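Local atomic coordinates of tyrosine--tRNA ligase (PDB entry 2CYC), a protein that attaches tyrosine to its cognate tRNA in two steps, probably first activating the amino acid with ATP and then transferring it to the acceptor end. Residues F262-L274 against A344-F358. Sequence-based numbering, arbitrary orientation.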
loop_
_atom_site.group_PDB
_atom_site.type_symbol
_atom_site.label_atom_id
_atom_site.label_comp_id
_atom_site.label_asym_id
_atom_site.label_seq_id
_atom_site.Cartn_x
_atom_site.Cartn_y
_atom_site.Cartn_z
ATOM N N PHE A 262 -0.689 -14.582 31.939
ATOM C CA PHE A 262 -0.553 -13.148 31.736
ATOM C C PHE A 262 0.215 -12.526 32.899
ATOM O O PHE A 262 0.171 -13.021 34.030
ATOM C CB PHE A 262 -1.938 -12.528 31.566
ATOM C CG PHE A 262 -2.741 -13.172 30.463
ATOM C CD1 PHE A 262 -3.878 -13.913 30.748
ATOM C CD2 PHE A 262 -2.334 -13.061 29.136
ATOM C CE1 PHE A 262 -4.601 -14.533 29.725
ATOM C CE2 PHE A 262 -3.052 -13.679 28.105
ATOM C CZ PHE A 262 -4.183 -14.413 28.401
ATOM N N ILE A 263 0.933 -11.447 32.616
ATOM C CA ILE A 263 1.763 -10.812 33.630
ATOM C C ILE A 263 1.038 -10.448 34.918
ATOM O O ILE A 263 1.646 -10.457 35.987
ATOM C CB ILE A 263 2.484 -9.556 33.065
ATOM C CG1 ILE A 263 1.468 -8.542 32.539
ATOM C CG2 ILE A 263 3.448 -9.967 31.959
ATOM C CD1 ILE A 263 2.130 -7.262 32.045
ATOM N N HIS A 264 -0.256 -10.144 34.826
ATOM C CA HIS A 264 -1.019 -9.790 36.013
ATOM C C HIS A 264 -1.954 -10.890 36.529
ATOM O O HIS A 264 -2.845 -10.620 37.333
ATOM C CB HIS A 264 -1.816 -8.504 35.757
ATOM C CG HIS A 264 -2.391 -8.423 34.380
ATOM N ND1 HIS A 264 -3.351 -9.300 33.923
ATOM C CD2 HIS A 264 -2.089 -7.616 33.335
ATOM C CE1 HIS A 264 -3.612 -9.040 32.654
ATOM N NE2 HIS A 264 -2.858 -8.023 32.272
ATOM N N ASP A 265 -1.767 -12.128 36.077
ATOM C CA ASP A 265 -2.615 -13.218 36.576
ATOM C C ASP A 265 -2.431 -13.357 38.098
ATOM O O ASP A 265 -1.323 -13.199 38.620
ATOM C CB ASP A 265 -2.258 -14.550 35.904
ATOM C CG ASP A 265 -2.949 -14.739 34.558
ATOM O OD1 ASP A 265 -3.893 -13.972 34.253
ATOM O OD2 ASP A 265 -2.557 -15.668 33.814
ATOM N N SER A 266 -3.512 -13.653 38.813
ATOM C CA SER A 266 -3.430 -13.788 40.266
ATOM C C SER A 266 -2.602 -15.016 40.642
ATOM O O SER A 266 -2.351 -15.890 39.803
ATOM C CB SER A 266 -4.829 -13.929 40.866
ATOM O OG SER A 266 -5.379 -15.201 40.554
ATOM N N PRO A 267 -2.163 -15.098 41.911
ATOM C CA PRO A 267 -1.367 -16.252 42.337
ATOM C C PRO A 267 -2.133 -17.548 42.085
ATOM O O PRO A 267 -1.562 -18.530 41.625
ATOM C CB PRO A 267 -1.144 -15.989 43.824
ATOM C CG PRO A 267 -1.106 -14.477 43.888
ATOM C CD PRO A 267 -2.266 -14.099 42.994
ATOM N N GLU A 268 -3.431 -17.537 42.374
ATOM C CA GLU A 268 -4.256 -18.725 42.173
ATOM C C GLU A 268 -4.415 -19.107 40.703
ATOM O O GLU A 268 -4.395 -20.289 40.363
ATOM C CB GLU A 268 -5.639 -18.537 42.809
ATOM C CG GLU A 268 -6.613 -19.669 42.482
ATOM C CD GLU A 268 -6.063 -21.058 42.821
ATOM O OE1 GLU A 268 -6.730 -22.058 42.479
ATOM O OE2 GLU A 268 -4.972 -21.156 43.428
ATOM N N GLU A 269 -4.595 -18.116 39.831
ATOM C CA GLU A 269 -4.731 -18.407 38.406
ATOM C C GLU A 269 -3.431 -19.039 37.918
ATOM O O GLU A 269 -3.445 -19.988 37.139
ATOM C CB GLU A 269 -5.013 -17.129 37.613
ATOM C CG GLU A 269 -6.356 -16.501 37.927
ATOM C CD GLU A 269 -6.547 -15.173 37.226
ATOM O OE1 GLU A 269 -5.746 -14.247 37.475
ATOM O OE2 GLU A 269 -7.497 -15.058 36.422
ATOM N N ILE A 270 -2.304 -18.525 38.395
ATOM C CA ILE A 270 -1.025 -19.083 37.975
ATOM C C ILE A 270 -0.866 -20.532 38.436
ATOM O O ILE A 270 -0.464 -21.390 37.649
ATOM C CB ILE A 270 0.164 -18.238 38.490
ATOM C CG1 ILE A 270 0.175 -16.882 37.775
ATOM C CG2 ILE A 270 1.486 -18.979 38.233
ATOM C CD1 ILE A 270 1.257 -15.913 38.270
ATOM N N ARG A 271 -1.194 -20.816 39.696
ATOM C CA ARG A 271 -1.068 -22.188 40.191
ATOM C C ARG A 271 -1.954 -23.104 39.364
ATOM O O ARG A 271 -1.537 -24.190 38.944
ATOM C CB ARG A 271 -1.473 -22.281 41.670
ATOM C CG ARG A 271 -0.540 -21.520 42.594
ATOM C CD ARG A 271 -0.978 -21.563 44.050
ATOM N NE ARG A 271 -0.043 -20.783 44.849
ATOM C CZ ARG A 271 -0.383 -19.741 45.603
ATOM N NH1 ARG A 271 -1.653 -19.355 45.676
ATOM N NH2 ARG A 271 0.556 -19.057 46.247
ATOM N N GLN A 272 -3.176 -22.651 39.115
ATOM C CA GLN A 272 -4.131 -23.436 38.349
ATOM C C GLN A 272 -3.626 -23.740 36.942
ATOM O O GLN A 272 -3.683 -24.887 36.493
ATOM C CB GLN A 272 -5.467 -22.695 38.263
ATOM C CG GLN A 272 -6.569 -23.503 37.605
ATOM C CD GLN A 272 -7.526 -22.636 36.799
ATOM O OE1 GLN A 272 -7.149 -22.063 35.768
ATOM N NE2 GLN A 272 -8.771 -22.532 37.268
ATOM N N LYS A 273 -3.136 -22.717 36.243
ATOM C CA LYS A 273 -2.639 -22.917 34.884
ATOM C C LYS A 273 -1.415 -23.838 34.821
ATOM O O LYS A 273 -1.343 -24.715 33.953
ATOM C CB LYS A 273 -2.330 -21.570 34.230
ATOM C CG LYS A 273 -3.586 -20.764 33.909
ATOM C CD LYS A 273 -3.256 -19.402 33.317
ATOM C CE LYS A 273 -4.532 -18.609 33.044
ATOM N NZ LYS A 273 -4.261 -17.260 32.468
ATOM N N LEU A 274 -0.450 -23.646 35.718
ATOM C CA LEU A 274 0.722 -24.520 35.715
ATOM C C LEU A 274 0.305 -25.940 36.053
ATOM O O LEU A 274 0.840 -26.912 35.510
ATOM C CB LEU A 274 1.769 -24.028 36.720
ATOM C CG LEU A 274 2.901 -23.201 36.098
ATOM C CD1 LEU A 274 3.743 -24.084 35.166
ATOM C CD2 LEU A 274 2.299 -22.024 35.331
ATOM N N ALA A 344 5.377 -22.447 39.287
ATOM C CA ALA A 344 4.276 -21.555 39.648
ATOM C C ALA A 344 4.696 -20.519 40.700
ATOM O O ALA A 344 4.456 -19.311 40.537
ATOM C CB ALA A 344 3.094 -22.364 40.170
ATOM N N GLU A 345 5.313 -20.994 41.783
ATOM C CA GLU A 345 5.753 -20.106 42.860
ATOM C C GLU A 345 6.792 -19.120 42.360
ATOM O O GLU A 345 6.761 -17.939 42.718
ATOM C CB GLU A 345 6.317 -20.917 44.036
ATOM C CG GLU A 345 5.259 -21.734 44.776
ATOM C CD GLU A 345 4.056 -20.895 45.161
ATOM O OE1 GLU A 345 4.262 -19.804 45.739
ATOM O OE2 GLU A 345 2.910 -21.323 44.885
ATOM N N TYR A 346 7.719 -19.600 41.533
ATOM C CA TYR A 346 8.737 -18.716 40.968
ATOM C C TYR A 346 8.040 -17.589 40.182
ATOM O O TYR A 346 8.376 -16.413 40.312
ATOM C CB TYR A 346 9.652 -19.494 40.016
ATOM C CG TYR A 346 10.629 -18.604 39.276
ATOM C CD1 TYR A 346 11.922 -18.386 39.762
ATOM C CD2 TYR A 346 10.244 -17.940 38.115
ATOM C CE1 TYR A 346 12.802 -17.523 39.106
ATOM C CE2 TYR A 346 11.111 -17.076 37.454
ATOM C CZ TYR A 346 12.382 -16.869 37.950
ATOM O OH TYR A 346 13.217 -15.999 37.286
ATOM N N LEU A 347 7.070 -17.965 39.354
ATOM C CA LEU A 347 6.324 -16.998 38.541
ATOM C C LEU A 347 5.506 -16.036 39.415
ATOM O O LEU A 347 5.440 -14.830 39.153
ATOM C CB LEU A 347 5.403 -17.757 37.582
ATOM C CG LEU A 347 5.746 -17.849 36.090
ATOM C CD1 LEU A 347 7.222 -17.811 35.864
ATOM C CD2 LEU A 347 5.132 -19.114 35.510
ATOM N N ILE A 348 4.891 -16.569 40.463
ATOM C CA ILE A 348 4.090 -15.750 41.360
ATOM C C ILE A 348 4.953 -14.663 41.989
ATOM O O ILE A 348 4.548 -13.498 42.074
ATOM C CB ILE A 348 3.459 -16.614 42.469
ATOM C CG1 ILE A 348 2.345 -17.473 41.871
ATOM C CG2 ILE A 348 2.941 -15.732 43.605
ATOM C CD1 ILE A 348 1.767 -18.494 42.851
ATOM N N ASN A 349 6.155 -15.039 42.409
ATOM C CA ASN A 349 7.051 -14.082 43.035
ATOM C C ASN A 349 7.660 -13.124 42.039
ATOM O O ASN A 349 7.787 -11.929 42.314
ATOM C CB ASN A 349 8.147 -14.809 43.819
ATOM C CG ASN A 349 7.595 -15.522 45.038
ATOM O OD1 ASN A 349 6.799 -14.951 45.791
ATOM N ND2 ASN A 349 8.011 -16.767 45.246
ATOM N N LEU A 350 8.032 -13.639 40.878
ATOM C CA LEU A 350 8.622 -12.787 39.853
ATOM C C LEU A 350 7.673 -11.662 39.454
ATOM O O LEU A 350 8.079 -10.508 39.318
ATOM C CB LEU A 350 8.946 -13.603 38.595
ATOM C CG LEU A 350 9.448 -12.796 37.391
ATOM C CD1 LEU A 350 10.784 -12.152 37.745
ATOM C CD2 LEU A 350 9.603 -13.704 36.167
ATOM N N LEU A 351 6.406 -12.012 39.276
ATOM C CA LEU A 351 5.397 -11.067 38.813
ATOM C C LEU A 351 4.692 -10.209 39.863
ATOM O O LEU A 351 3.852 -9.368 39.514
ATOM C CB LEU A 351 4.341 -11.828 37.995
ATOM C CG LEU A 351 4.865 -12.661 36.808
ATOM C CD1 LEU A 351 3.752 -13.571 36.287
ATOM C CD2 LEU A 351 5.382 -11.738 35.689
ATOM N N GLU A 352 5.029 -10.401 41.135
ATOM C CA GLU A 352 4.366 -9.639 42.190
ATOM C C GLU A 352 4.331 -8.128 41.975
ATOM O O GLU A 352 3.280 -7.510 42.118
ATOM C CB GLU A 352 4.979 -9.927 43.567
ATOM C CG GLU A 352 4.295 -9.099 44.657
ATOM C CD GLU A 352 4.710 -9.468 46.060
ATOM O OE1 GLU A 352 4.287 -8.755 46.993
ATOM O OE2 GLU A 352 5.447 -10.460 46.238
ATOM N N PRO A 353 5.476 -7.513 41.632
ATOM C CA PRO A 353 5.469 -6.058 41.422
ATOM C C PRO A 353 4.414 -5.629 40.414
ATOM O O PRO A 353 3.807 -4.559 40.534
ATOM C CB PRO A 353 6.884 -5.767 40.920
ATOM C CG PRO A 353 7.707 -6.861 41.553
ATOM C CD PRO A 353 6.816 -8.073 41.387
ATOM N N ILE A 354 4.196 -6.471 39.414
ATOM C CA ILE A 354 3.225 -6.163 38.380
ATOM C C ILE A 354 1.808 -6.238 38.942
ATOM O O ILE A 354 0.992 -5.336 38.715
ATOM C CB ILE A 354 3.394 -7.125 37.188
ATOM C CG1 ILE A 354 4.817 -6.977 36.625
ATOM C CG2 ILE A 354 2.341 -6.837 36.125
ATOM C CD1 ILE A 354 5.113 -7.817 35.382
ATOM N N ARG A 355 1.511 -7.305 39.677
ATOM C CA ARG A 355 0.187 -7.443 40.271
ATOM C C ARG A 355 -0.073 -6.264 41.209
ATOM O O ARG A 355 -1.153 -5.663 41.184
ATOM C CB ARG A 355 0.061 -8.755 41.058
ATOM C CG ARG A 355 0.019 -10.016 40.207
ATOM C CD ARG A 355 -0.478 -11.208 41.035
ATOM N NE ARG A 355 0.376 -11.475 42.195
ATOM C CZ ARG A 355 1.562 -12.074 42.136
ATOM N NH1 ARG A 355 2.046 -12.483 40.966
ATOM N NH2 ARG A 355 2.272 -12.259 43.247
ATOM N N ARG A 356 0.922 -5.925 42.031
ATOM C CA ARG A 356 0.761 -4.806 42.953
ATOM C C ARG A 356 0.426 -3.512 42.223
ATOM O O ARG A 356 -0.396 -2.729 42.694
ATOM C CB ARG A 356 2.013 -4.608 43.819
ATOM C CG ARG A 356 2.010 -5.485 45.075
ATOM C CD ARG A 356 3.107 -5.117 46.078
ATOM N NE ARG A 356 4.456 -5.458 45.624
ATOM C CZ ARG A 356 5.305 -4.596 45.069
ATOM N NH1 ARG A 356 6.515 -4.999 44.686
ATOM N NH2 ARG A 356 4.946 -3.326 44.904
ATOM N N TYR A 357 1.049 -3.287 41.072
ATOM C CA TYR A 357 0.769 -2.072 40.333
ATOM C C TYR A 357 -0.669 -2.058 39.829
ATOM O O TYR A 357 -1.406 -1.088 40.041
ATOM C CB TYR A 357 1.727 -1.901 39.146
ATOM C CG TYR A 357 1.395 -0.670 38.331
ATOM C CD1 TYR A 357 0.416 -0.715 37.342
ATOM C CD2 TYR A 357 1.975 0.564 38.627
ATOM C CE1 TYR A 357 0.006 0.432 36.682
ATOM C CE2 TYR A 357 1.575 1.726 37.964
ATOM C CZ TYR A 357 0.582 1.649 36.997
ATOM O OH TYR A 357 0.127 2.788 36.367
ATOM N N PHE A 358 -1.082 -3.132 39.166
ATOM C CA PHE A 358 -2.433 -3.149 38.648
ATOM C C PHE A 358 -3.487 -3.214 39.735
ATOM O O PHE A 358 -4.641 -2.876 39.501
ATOM C CB PHE A 358 -2.598 -4.275 37.635
ATOM C CG PHE A 358 -1.918 -3.984 36.323
ATOM C CD1 PHE A 358 -0.738 -4.637 35.966
ATOM C CD2 PHE A 358 -2.438 -3.019 35.458
ATOM C CE1 PHE A 358 -0.084 -4.333 34.759
ATOM C CE2 PHE A 358 -1.796 -2.706 34.251
ATOM C CZ PHE A 358 -0.615 -3.366 33.902
HETATM O O HOH W 1 1.008 -12.323 38.239
#
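Arg355 reaches across to the start of helix 267-274 and lays one face of its guanidinium against Pro267, with CG of Pro267 3.8 Å from NE of Arg355. The bend at chi3 (-59°) folds the chain back, so that NH1 and NH2 both point end-on at the carbonyl oxygen of Ile348, at 2.9 and 2.8 Å. That oxygen lies in the guanidinium plane, consistent with the two bent bonds limiting the group's rotation. In the same plane NH1 donates to a water, which in turn donates to the carbonyl oxygen of Ile263, linking the type I turn 262-265 to Arg355 of helix 352-358; the water's very short approach to the carbonyl oxygen of Asp265 is doubtful.

Farther along, Arg271 runs extended to Glu345. Its NE meets the syn lone pair of OE2 of Glu345 at 3.0 Å, nearly straight at 172°, in a salt bridge with almost coplanar groups; CD1 of Ile348 lies over one guanidinium face. Beneath the arginines Ile270 and Ile348 lie alongside one another, pointing opposite ways, CG2 of Ile270 being 4.0 Å from CG1 of Ile348. At the other end the His264 ring turns its edge to a face of Phe358 (centroids 5.4 Å apart, planes at 79°), a T-shaped stack, while NE2 of His264 bonds to Tyr97 of helix 87-108.

Ser266 and Glu269 complete a capping box on helix 267-274, which packs roughly antiparallel to helix 344-350, the short axes approaching to 9.2 Å; the contact joins the segment soon after the KMSKS motif to the C-terminal helices of this class I synthetase.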